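Ribose-phosphate pyrophosphokinase (Mycobacterium smegmatis, PDB 5MP7) probably catalyses the magnesium-dependent transfer of the pyrophosphoryl group of ATP to ribose 5-phosphate, giving the nucleotide precursor PRPP. Local coordinates at residues 33-41 with 49-57; 151-162 with 297-308. All blocks are in the same frame, centred on the assembly; numbering follows the deposited sequence.

Contact 1 (33-41 with 49-57); sequences VAVTAQTAR and FVRFDESVR
Thr39 and Arg51 pair antiparallel through their backbones. Thr39 N gives to Arg51 O and Arg51 N to Thr39 O, each over 2.9 Å. Arg41 and Phe49 form the next hydrogen-bonded pair, using N and O of both residues. Ala37 O adds a bond just past the strands. It accepts from Asp53 N at 3.0 Å.

The side chain of Thr39 is also engaged. Its first torsion (-48°) turns OG1 away from the carbonyl carbon, to the side where Asp53 lies. From there OG1 gives its proton to the syn lone pair of Asp53 OD2, 2.9 Å away. Thr39 OG1 also receives a weak bond from Arg51 NH2 at 3.2 Å. Arg51 NE forms a salt bridge with Asp53 OD1, 3.4 Å away; the hydrogen bond within it is weak. The hydroxyl, guanidinium and carboxylate thus close a ring of three links, of which only the bond from Thr39 OG1 to Asp53 OD2 is not weak. Ala37 N has a weak but nearly straight bond to Glu54 OE2, 3.3 Å away. The hydroxyl of Thr36 is satisfied elsewhere, by Leu14 O.

On the other face of the hairpin, the Gln38 side chain runs alongside the Phe52 ring. The amide and ring planes are 26° apart, and Gln38 OE1 is 3.5 Å from Phe52 CE1. Both side chains, with Ala40, touch helix 71-87. On the face of Thr39, Glu113 of a second subunit packs on Phe49 and Arg51, and Arg112 of that same subunit makes a weak bond to Phe52 O.

This is a two-stranded antiparallel beta hairpin. Its connecting loop carries Asn45, Gly46 and Glu47, the predicted ATP-binding residues of this class I PRPP synthase.

Contact 2 (151-162 with 297-308); sequences DHMRAQKLLTGY and TVLSIAPLLANT
Leu299 of strand 297-299 enters between three side chains of helix 156-162. Its CD1 lies 4.2 Å from Leu158 CG and also 4.2 Å from Leu159 CD2. Leu158 and Leu299 pass alongside, heading opposite ways, whereas Leu159 crosses Leu299 at a slant. Tyr162 has CG anti to its N (chi1 172°), which swings its ring toward Leu299 and Thr297. Tyr162 CD2 is 4.0 Å from Leu299 CD2, an oblique approach. Tyr162 and Thr297 come from opposite directions, and both hydroxyls bond to Glu278.

In the middle, Ala155 CB meets Ile301 CD1 at 4.1 Å. At the other end the roles swap, and strand 151-153 faces helix 302-308. Leu304 CD2 reaches Arg154 O at 3.6 Å and Met153 CB at 4.1 Å. The Met153 chain folds back (chi2 -55°) and runs past Thr308 the opposite way. This brings Met153 SD to 3.2 Å from Thr308 OG1. That hydroxyl gives its proton to Leu304 O, one turn back in its own helix.

Each strand thus packs against the helix that follows the other, and the contact joins the edges of the two main sheets. No hydrogen bond runs directly between the segments. Glu278, bonded to both Tyr162 OH and Thr297 OG1, links them at one end; elsewhere the hold is nondirectional apolar packing.

How the contacts relate
From the N terminus, the chain passes through strand 12-16 and helix 21-31 before it reaches contact 1. That contact closes a loop of seven intervening residues, the tip of a hairpin, in the N-terminal domain. Contact 2 opens much later, at strand 150-153, the edge of the five-stranded parallel sheet. It closes only after 134 intervening residues, at strand 296-299, the edge of the mixed sheet. The two contacts follow in series and do not cross. The centres of contacts 1 and 2 are about 27 Å apart, their nearest atoms about 9 Å. Helix 21-31 is related to both: it leads into 33-41, and its Glu30 touches Pro303 and Ala306 of contact 2.

Contact 1 (33-41 with 49-57)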
loop_
_atom_site.group_PDB
_atom_site.type_symbol
_atom_site.label_atom_id
_atom_site.label_comp_id
_atom_site.label_asym_id
_atom_site.label_seq_id
_atom_site.Cartn_x
_atom_site.Cartn_y
_atom_site.Cartn_z
ATOM N N VAL A 33 20.125 27.359 -59.770
ATOM C CA VAL A 33 21.005 27.164 -58.624
ATOM C C VAL A 33 20.257 26.297 -57.656
ATOM O O VAL A 33 19.113 26.583 -57.375
ATOM C CB VAL A 33 21.326 28.514 -57.940
ATOM C CG1 VAL A 33 22.038 28.318 -56.613
ATOM C CG2 VAL A 33 22.194 29.375 -58.855
ATOM N N ALA A 34 20.892 25.258 -57.131
ATOM C CA ALA A 34 20.252 24.393 -56.138
ATOM C C ALA A 34 20.170 25.132 -54.801
ATOM O O ALA A 34 21.026 25.959 -54.484
ATOM C CB ALA A 34 21.023 23.096 -55.972
ATOM N N VAL A 35 19.124 24.830 -54.036
ATOM C CA VAL A 35 18.990 25.309 -52.671
ATOM C C VAL A 35 20.062 24.617 -51.847
ATOM O O VAL A 35 20.294 23.441 -52.014
ATOM C CB VAL A 35 17.612 24.989 -52.088
ATOM C CG1 VAL A 35 17.532 25.396 -50.614
ATOM C CG2 VAL A 35 16.537 25.724 -52.869
ATOM N N THR A 36 20.725 25.365 -50.988
ATOM C CA THR A 36 21.808 24.861 -50.176
ATOM C C THR A 36 21.276 23.894 -49.127
ATOM O O THR A 36 20.272 24.144 -48.488
ATOM C CB THR A 36 22.528 26.020 -49.474
ATOM O OG1 THR A 36 23.018 26.926 -50.470
ATOM C CG2 THR A 36 23.682 25.541 -48.685
ATOM N N ALA A 37 21.972 22.777 -48.989
ATOM C CA ALA A 37 21.558 21.677 -48.134
ATOM C C ALA A 37 21.654 22.103 -46.692
ATOM O O ALA A 37 22.621 22.755 -46.294
ATOM C CB ALA A 37 22.458 20.456 -48.368
ATOM N N GLN A 38 20.646 21.762 -45.919
ATOM C CA GLN A 38 20.669 22.053 -44.521
ATOM C C GLN A 38 19.772 21.133 -43.751
ATOM O O GLN A 38 18.786 20.671 -44.260
ATOM C CB GLN A 38 20.239 23.511 -44.312
ATOM C CG GLN A 38 18.817 23.791 -44.797
ATOM C CD GLN A 38 18.188 25.038 -44.280
ATOM O OE1 GLN A 38 18.875 25.986 -44.007
ATOM N NE2 GLN A 38 16.850 25.051 -44.173
ATOM N N THR A 39 20.081 20.956 -42.487
ATOM C CA THR A 39 19.201 20.287 -41.550
ATOM C C THR A 39 18.390 21.369 -40.819
ATOM O O THR A 39 18.962 22.283 -40.239
ATOM C CB THR A 39 20.035 19.524 -40.534
ATOM O OG1 THR A 39 21.025 18.762 -41.226
ATOM C CG2 THR A 39 19.164 18.627 -39.675
ATOM N N ALA A 40 17.074 21.303 -40.892
ATOM C CA ALA A 40 16.199 22.259 -40.193
ATOM C C ALA A 40 15.101 21.474 -39.525
ATOM O O ALA A 40 14.279 20.874 -40.207
ATOM C CB ALA A 40 15.619 23.282 -41.169
ATOM N N ARG A 41 15.080 21.488 -38.199
ATOM C CA ARG A 41 14.183 20.664 -37.410
ATOM C C ARG A 41 13.791 21.329 -36.101
ATOM O O ARG A 41 14.514 22.181 -35.593
ATOM C CB ARG A 41 14.878 19.343 -37.083
ATOM C CG ARG A 41 15.416 18.553 -38.287
ATOM C CD ARG A 41 14.394 17.834 -39.172
ATOM N NE ARG A 41 15.208 16.936 -39.994
ATOM C CZ ARG A 41 15.868 17.289 -41.110
ATOM N NH1 ARG A 41 15.747 18.515 -41.628
ATOM N NH2 ARG A 41 16.630 16.392 -41.742
ATOM N N PHE A 49 16.398 24.078 -34.698
ATOM C CA PHE A 49 17.767 23.688 -34.898
ATOM C C PHE A 49 18.085 23.864 -36.362
ATOM O O PHE A 49 17.377 23.375 -37.205
ATOM C CB PHE A 49 17.938 22.224 -34.524
ATOM C CG PHE A 49 19.329 21.702 -34.753
ATOM C CD1 PHE A 49 19.711 21.256 -36.021
ATOM C CD2 PHE A 49 20.265 21.649 -33.714
ATOM C CE1 PHE A 49 20.994 20.784 -36.256
ATOM C CE2 PHE A 49 21.554 21.162 -33.942
ATOM C CZ PHE A 49 21.919 20.731 -35.221
ATOM N N VAL A 50 19.211 24.495 -36.661
ATOM C CA VAL A 50 19.599 24.766 -38.033
ATOM C C VAL A 50 21.033 24.366 -38.193
ATOM O O VAL A 50 21.843 24.724 -37.374
ATOM C CB VAL A 50 19.364 26.267 -38.373
ATOM C CG1 VAL A 50 20.338 26.809 -39.414
ATOM C CG2 VAL A 50 17.937 26.474 -38.898
ATOM N N ARG A 51 21.373 23.672 -39.271
ATOM C CA ARG A 51 22.767 23.413 -39.596
ATOM C C ARG A 51 22.986 23.353 -41.088
ATOM O O ARG A 51 22.247 22.697 -41.779
ATOM C CB ARG A 51 23.217 22.107 -38.973
ATOM C CG ARG A 51 24.718 21.884 -39.104
ATOM C CD ARG A 51 25.123 20.558 -38.472
ATOM N NE ARG A 51 24.344 19.487 -39.080
ATOM C CZ ARG A 51 23.881 18.406 -38.469
ATOM N NH1 ARG A 51 24.121 18.178 -37.174
ATOM N NH2 ARG A 51 23.162 17.541 -39.173
ATOM N N PHE A 52 24.003 24.044 -41.583
ATOM C CA PHE A 52 24.277 24.025 -43.013
ATOM C C PHE A 52 25.153 22.832 -43.330
ATOM O O PHE A 52 26.119 22.572 -42.634
ATOM C CB PHE A 52 24.911 25.313 -43.491
ATOM C CG PHE A 52 24.030 26.501 -43.287
ATOM C CD1 PHE A 52 22.752 26.533 -43.825
ATOM C CD2 PHE A 52 24.479 27.598 -42.555
ATOM C CE1 PHE A 52 21.937 27.625 -43.630
ATOM C CE2 PHE A 52 23.661 28.696 -42.360
ATOM C CZ PHE A 52 22.387 28.704 -42.882
ATOM N N ASP A 53 24.817 22.121 -44.401
ATOM C CA ASP A 53 25.501 20.874 -44.724
ATOM C C ASP A 53 26.506 20.996 -45.861
ATOM O O ASP A 53 27.000 19.998 -46.351
ATOM C CB ASP A 53 24.463 19.783 -44.941
ATOM C CG ASP A 53 23.708 19.435 -43.634
ATOM O OD1 ASP A 53 24.295 19.496 -42.522
ATOM O OD2 ASP A 53 22.516 19.109 -43.713
ATOM N N GLU A 54 26.850 22.224 -46.234
ATOM C CA GLU A 54 27.995 22.500 -47.105
ATOM C C GLU A 54 28.579 23.841 -46.699
ATOM O O GLU A 54 27.972 24.555 -45.874
ATOM C CB GLU A 54 27.589 22.487 -48.590
ATOM C CG GLU A 54 26.256 23.156 -48.897
ATOM C CD GLU A 54 25.869 23.108 -50.383
ATOM O OE1 GLU A 54 26.600 23.700 -51.207
ATOM O OE2 GLU A 54 24.815 22.499 -50.726
ATOM N N SER A 55 29.751 24.185 -47.247
ATOM C CA SER A 55 30.441 25.421 -46.855
ATOM C C SER A 55 29.681 26.661 -47.296
ATOM O O SER A 55 29.112 26.673 -48.381
ATOM C CB SER A 55 31.872 25.505 -47.401
ATOM O OG SER A 55 32.609 26.526 -46.691
ATOM N N VAL A 56 29.651 27.681 -46.441
ATOM C CA VAL A 56 29.015 28.957 -46.781
ATOM C C VAL A 56 29.963 30.141 -46.730
ATOM O O VAL A 56 29.587 31.265 -47.004
ATOM C CB VAL A 56 27.810 29.218 -45.874
ATOM C CG1 VAL A 56 26.810 28.083 -45.991
ATOM C CG2 VAL A 56 28.220 29.384 -44.424
ATOM N N ARG A 57 31.217 29.890 -46.410
ATOM C CA ARG A 57 32.251 30.919 -46.301
ATOM C C ARG A 57 32.403 31.670 -47.625
ATOM O O ARG A 57 32.468 31.066 -48.678
ATOM C CB ARG A 57 33.527 30.209 -45.812
ATOM C CG ARG A 57 34.726 31.088 -45.639
ATOM C CD ARG A 57 35.971 30.316 -45.251
ATOM N NE ARG A 57 36.140 30.317 -43.805
ATOM C CZ ARG A 57 35.747 29.332 -43.008
ATOM N NH1 ARG A 57 35.145 28.226 -43.490
ATOM N NH2 ARG A 57 35.970 29.439 -41.705
#

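Contact 2 (151-162 with 297-308)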
loop_
_atom_site.group_PDB
_atom_site.type_symbol
_atom_site.label_atom_id
_atom_site.label_comp_id
_atom_site.label_asym_id
_atom_site.label_seq_id
_atom_site.Cartn_x
_atom_site.Cartn_y
_atom_site.Cartn_z
ATOM N N ASP A 151 14.920 46.551 -51.307
ATOM C CA ASP A 151 14.300 46.457 -52.648
ATOM C C ASP A 151 12.827 46.117 -52.501
ATOM O O ASP A 151 12.476 45.023 -52.051
ATOM C CB ASP A 151 15.067 45.455 -53.529
ATOM C CG ASP A 151 16.322 46.089 -54.194
ATOM O OD1 ASP A 151 16.148 46.853 -55.166
ATOM O OD2 ASP A 151 17.475 45.840 -53.756
ATOM N N HIS A 152 11.965 47.078 -52.810
ATOM C CA HIS A 152 10.521 46.927 -52.630
ATOM C C HIS A 152 9.908 46.597 -53.969
ATOM O O HIS A 152 9.657 47.473 -54.766
ATOM C CB HIS A 152 9.913 48.213 -52.074
ATOM C CG HIS A 152 8.416 48.192 -51.930
ATOM N ND1 HIS A 152 7.699 49.322 -51.623
ATOM C CD2 HIS A 152 7.501 47.198 -52.063
ATOM C CE1 HIS A 152 6.412 49.033 -51.566
ATOM N NE2 HIS A 152 6.264 47.753 -51.838
ATOM N N MET A 153 9.645 45.324 -54.190
ATOM C CA MET A 153 9.143 44.841 -55.481
ATOM C C MET A 153 7.639 44.948 -55.554
ATOM O O MET A 153 6.922 44.770 -54.567
ATOM C CB MET A 153 9.599 43.394 -55.702
ATOM C CG MET A 153 11.114 43.209 -55.681
ATOM S SD MET A 153 11.987 44.277 -56.870
ATOM C CE MET A 153 12.386 45.810 -56.034
ATOM N N ARG A 154 7.160 45.252 -56.744
ATOM C CA ARG A 154 5.744 45.433 -56.956
ATOM C C ARG A 154 5.182 44.379 -57.872
ATOM O O ARG A 154 5.757 44.091 -58.886
ATOM C CB ARG A 154 5.489 46.814 -57.555
ATOM C CG ARG A 154 5.119 47.870 -56.541
ATOM C CD ARG A 154 6.332 48.556 -55.986
ATOM N NE ARG A 154 5.931 49.796 -55.318
ATOM C CZ ARG A 154 6.786 50.686 -54.818
ATOM N NH1 ARG A 154 8.121 50.504 -54.933
ATOM N NH2 ARG A 154 6.299 51.762 -54.206
ATOM N N ALA A 155 4.014 43.851 -57.527
ATOM C CA ALA A 155 3.304 42.878 -58.356
ATOM C C ALA A 155 2.275 43.532 -59.293
ATOM O O ALA A 155 1.577 42.843 -60.020
ATOM C CB ALA A 155 2.607 41.870 -57.448
ATOM N N GLN A 156 2.149 44.854 -59.222
ATOM C CA GLN A 156 1.164 45.586 -59.982
ATOM C C GLN A 156 1.172 45.270 -61.479
ATOM O O GLN A 156 0.123 45.011 -62.032
ATOM C CB GLN A 156 1.378 47.073 -59.799
ATOM C CG GLN A 156 0.305 47.904 -60.448
ATOM C CD GLN A 156 0.551 49.375 -60.250
ATOM O OE1 GLN A 156 1.281 49.818 -59.336
ATOM N NE2 GLN A 156 -0.038 50.153 -61.122
ATOM N N LYS A 157 2.329 45.350 -62.119
ATOM C CA LYS A 157 2.441 45.023 -63.529
ATOM C C LYS A 157 1.968 43.598 -63.812
ATOM O O LYS A 157 1.298 43.362 -64.798
ATOM C CB LYS A 157 3.865 45.198 -64.041
ATOM C CG LYS A 157 4.249 46.648 -64.300
ATOM C CD LYS A 157 5.401 46.732 -65.300
ATOM C CE LYS A 157 5.683 48.160 -65.743
ATOM N NZ LYS A 157 6.670 48.817 -64.849
ATOM N N LEU A 158 2.326 42.666 -62.944
ATOM C CA LEU A 158 1.930 41.289 -63.084
ATOM C C LEU A 158 0.402 41.120 -62.979
ATOM O O LEU A 158 -0.203 40.436 -63.807
ATOM C CB LEU A 158 2.653 40.422 -62.033
ATOM C CG LEU A 158 2.271 38.944 -61.875
ATOM C CD1 LEU A 158 2.788 38.105 -63.054
ATOM C CD2 LEU A 158 2.835 38.433 -60.554
ATOM N N LEU A 159 -0.206 41.711 -61.965
ATOM C CA LEU A 159 -1.642 41.581 -61.764
ATOM C C LEU A 159 -2.462 42.346 -62.818
ATOM O O LEU A 159 -3.442 41.816 -63.304
ATOM C CB LEU A 159 -2.044 41.994 -60.367
ATOM C CG LEU A 159 -1.502 41.124 -59.214
ATOM C CD1 LEU A 159 -1.454 41.894 -57.890
ATOM C CD2 LEU A 159 -2.351 39.894 -59.007
ATOM N N THR A 160 -2.047 43.551 -63.202
ATOM C CA THR A 160 -2.795 44.342 -64.186
ATOM C C THR A 160 -2.574 43.816 -65.568
ATOM O O THR A 160 -3.451 43.911 -66.383
ATOM C CB THR A 160 -2.473 45.875 -64.150
ATOM O OG1 THR A 160 -1.080 46.113 -64.336
ATOM C CG2 THR A 160 -2.891 46.469 -62.804
ATOM N N GLY A 161 -1.396 43.276 -65.843
ATOM C CA GLY A 161 -1.131 42.588 -67.100
ATOM C C GLY A 161 -2.095 41.429 -67.317
ATOM O O GLY A 161 -2.624 41.249 -68.398
ATOM N N TYR A 162 -2.353 40.655 -66.275
ATOM C CA TYR A 162 -3.288 39.530 -66.369
ATOM C C TYR A 162 -4.721 40.040 -66.564
ATOM O O TYR A 162 -5.459 39.528 -67.397
ATOM C CB TYR A 162 -3.182 38.650 -65.144
ATOM C CG TYR A 162 -4.221 37.576 -65.060
ATOM C CD1 TYR A 162 -5.431 37.820 -64.437
ATOM C CD2 TYR A 162 -3.981 36.299 -65.557
ATOM C CE1 TYR A 162 -6.400 36.837 -64.342
ATOM C CE2 TYR A 162 -4.935 35.302 -65.453
ATOM C CZ TYR A 162 -6.135 35.591 -64.838
ATOM O OH TYR A 162 -7.100 34.641 -64.728
ATOM N N THR A 297 -7.359 32.275 -58.742
ATOM C CA THR A 297 -6.251 32.172 -59.680
ATOM C C THR A 297 -4.983 32.610 -58.984
ATOM O O THR A 297 -4.983 33.618 -58.306
ATOM C CB THR A 297 -6.478 33.110 -60.848
ATOM O OG1 THR A 297 -7.703 32.718 -61.496
ATOM C CG2 THR A 297 -5.312 33.074 -61.824
ATOM N N VAL A 298 -3.922 31.821 -59.106
ATOM C CA VAL A 298 -2.656 32.112 -58.445
ATOM C C VAL A 298 -1.599 32.345 -59.468
ATOM O O VAL A 298 -1.366 31.488 -60.313
ATOM C CB VAL A 298 -2.222 30.973 -57.508
ATOM C CG1 VAL A 298 -0.939 31.322 -56.798
ATOM C CG2 VAL A 298 -3.314 30.739 -56.466
ATOM N N LEU A 299 -0.965 33.507 -59.406
ATOM C CA LEU A 299 0.133 33.810 -60.339
ATOM C C LEU A 299 1.426 33.689 -59.590
ATOM O O LEU A 299 1.458 33.933 -58.386
ATOM C CB LEU A 299 -0.003 35.196 -60.912
ATOM C CG LEU A 299 -1.362 35.504 -61.548
ATOM C CD1 LEU A 299 -1.414 36.990 -61.873
ATOM C CD2 LEU A 299 -1.633 34.675 -62.816
ATOM N N SER A 300 2.485 33.274 -60.267
ATOM C CA SER A 300 3.739 33.066 -59.600
ATOM C C SER A 300 4.509 34.371 -59.434
ATOM O O SER A 300 4.649 35.105 -60.383
ATOM C CB SER A 300 4.626 32.088 -60.374
ATOM O OG SER A 300 5.747 31.722 -59.551
ATOM N N ILE A 301 5.033 34.601 -58.242
ATOM C CA ILE A 301 5.959 35.693 -57.984
ATOM C C ILE A 301 7.435 35.291 -58.240
ATOM O O ILE A 301 8.322 36.115 -58.104
ATOM C CB ILE A 301 5.771 36.213 -56.530
ATOM C CG1 ILE A 301 6.125 37.683 -56.452
ATOM C CG2 ILE A 301 6.543 35.412 -55.485
ATOM C CD1 ILE A 301 4.966 38.563 -56.870
ATOM N N ALA A 302 7.692 34.039 -58.591
ATOM C CA ALA A 302 9.037 33.549 -58.697
ATOM C C ALA A 302 9.889 34.274 -59.712
ATOM O O ALA A 302 11.060 34.556 -59.413
ATOM C CB ALA A 302 9.060 32.060 -58.958
ATOM N N PRO A 303 9.366 34.532 -60.924
ATOM C CA PRO A 303 10.237 35.199 -61.919
ATOM C C PRO A 303 10.701 36.587 -61.453
ATOM O O PRO A 303 11.850 36.960 -61.678
ATOM C CB PRO A 303 9.356 35.308 -63.142
ATOM C CG PRO A 303 8.351 34.184 -62.992
ATOM C CD PRO A 303 8.071 34.135 -61.517
ATOM N N LEU A 304 9.813 37.317 -60.774
ATOM C CA LEU A 304 10.129 38.618 -60.192
ATOM C C LEU A 304 11.219 38.502 -59.090
ATOM O O LEU A 304 12.170 39.288 -59.068
ATOM C CB LEU A 304 8.859 39.259 -59.636
ATOM C CG LEU A 304 8.942 40.668 -59.051
ATOM C CD1 LEU A 304 9.369 41.700 -60.111
ATOM C CD2 LEU A 304 7.589 41.056 -58.431
ATOM N N LEU A 305 11.061 37.535 -58.184
ATOM C CA LEU A 305 12.066 37.289 -57.195
ATOM C C LEU A 305 13.401 36.879 -57.813
ATOM O O LEU A 305 14.431 37.355 -57.368
ATOM C CB LEU A 305 11.612 36.239 -56.183
ATOM C CG LEU A 305 10.603 36.733 -55.153
ATOM C CD1 LEU A 305 10.341 35.634 -54.150
ATOM C CD2 LEU A 305 11.052 37.991 -54.414
ATOM N N ALA A 306 13.395 36.020 -58.831
ATOM C CA ALA A 306 14.649 35.587 -59.467
ATOM C C ALA A 306 15.365 36.748 -60.142
ATOM O O ALA A 306 16.572 36.852 -60.017
ATOM C CB ALA A 306 14.410 34.463 -60.452
ATOM N N ASN A 307 14.632 37.626 -60.817
ATOM C CA ASN A 307 15.231 38.816 -61.423
ATOM C C ASN A 307 15.836 39.765 -60.408
ATOM O O ASN A 307 16.903 40.324 -60.661
ATOM C CB ASN A 307 14.240 39.613 -62.240
ATOM C CG ASN A 307 14.139 39.151 -63.660
ATOM O OD1 ASN A 307 14.983 39.474 -64.479
ATOM N ND2 ASN A 307 13.095 38.420 -63.969
ATOM N N THR A 308 15.168 39.946 -59.273
ATOM C CA THR A 308 15.705 40.791 -58.221
ATOM C C THR A 308 16.982 40.222 -57.611
ATOM O O THR A 308 17.931 40.962 -57.391
ATOM C CB THR A 308 14.687 41.008 -57.090
ATOM O OG1 THR A 308 13.479 41.517 -57.638
ATOM C CG2 THR A 308 15.185 42.039 -56.109
#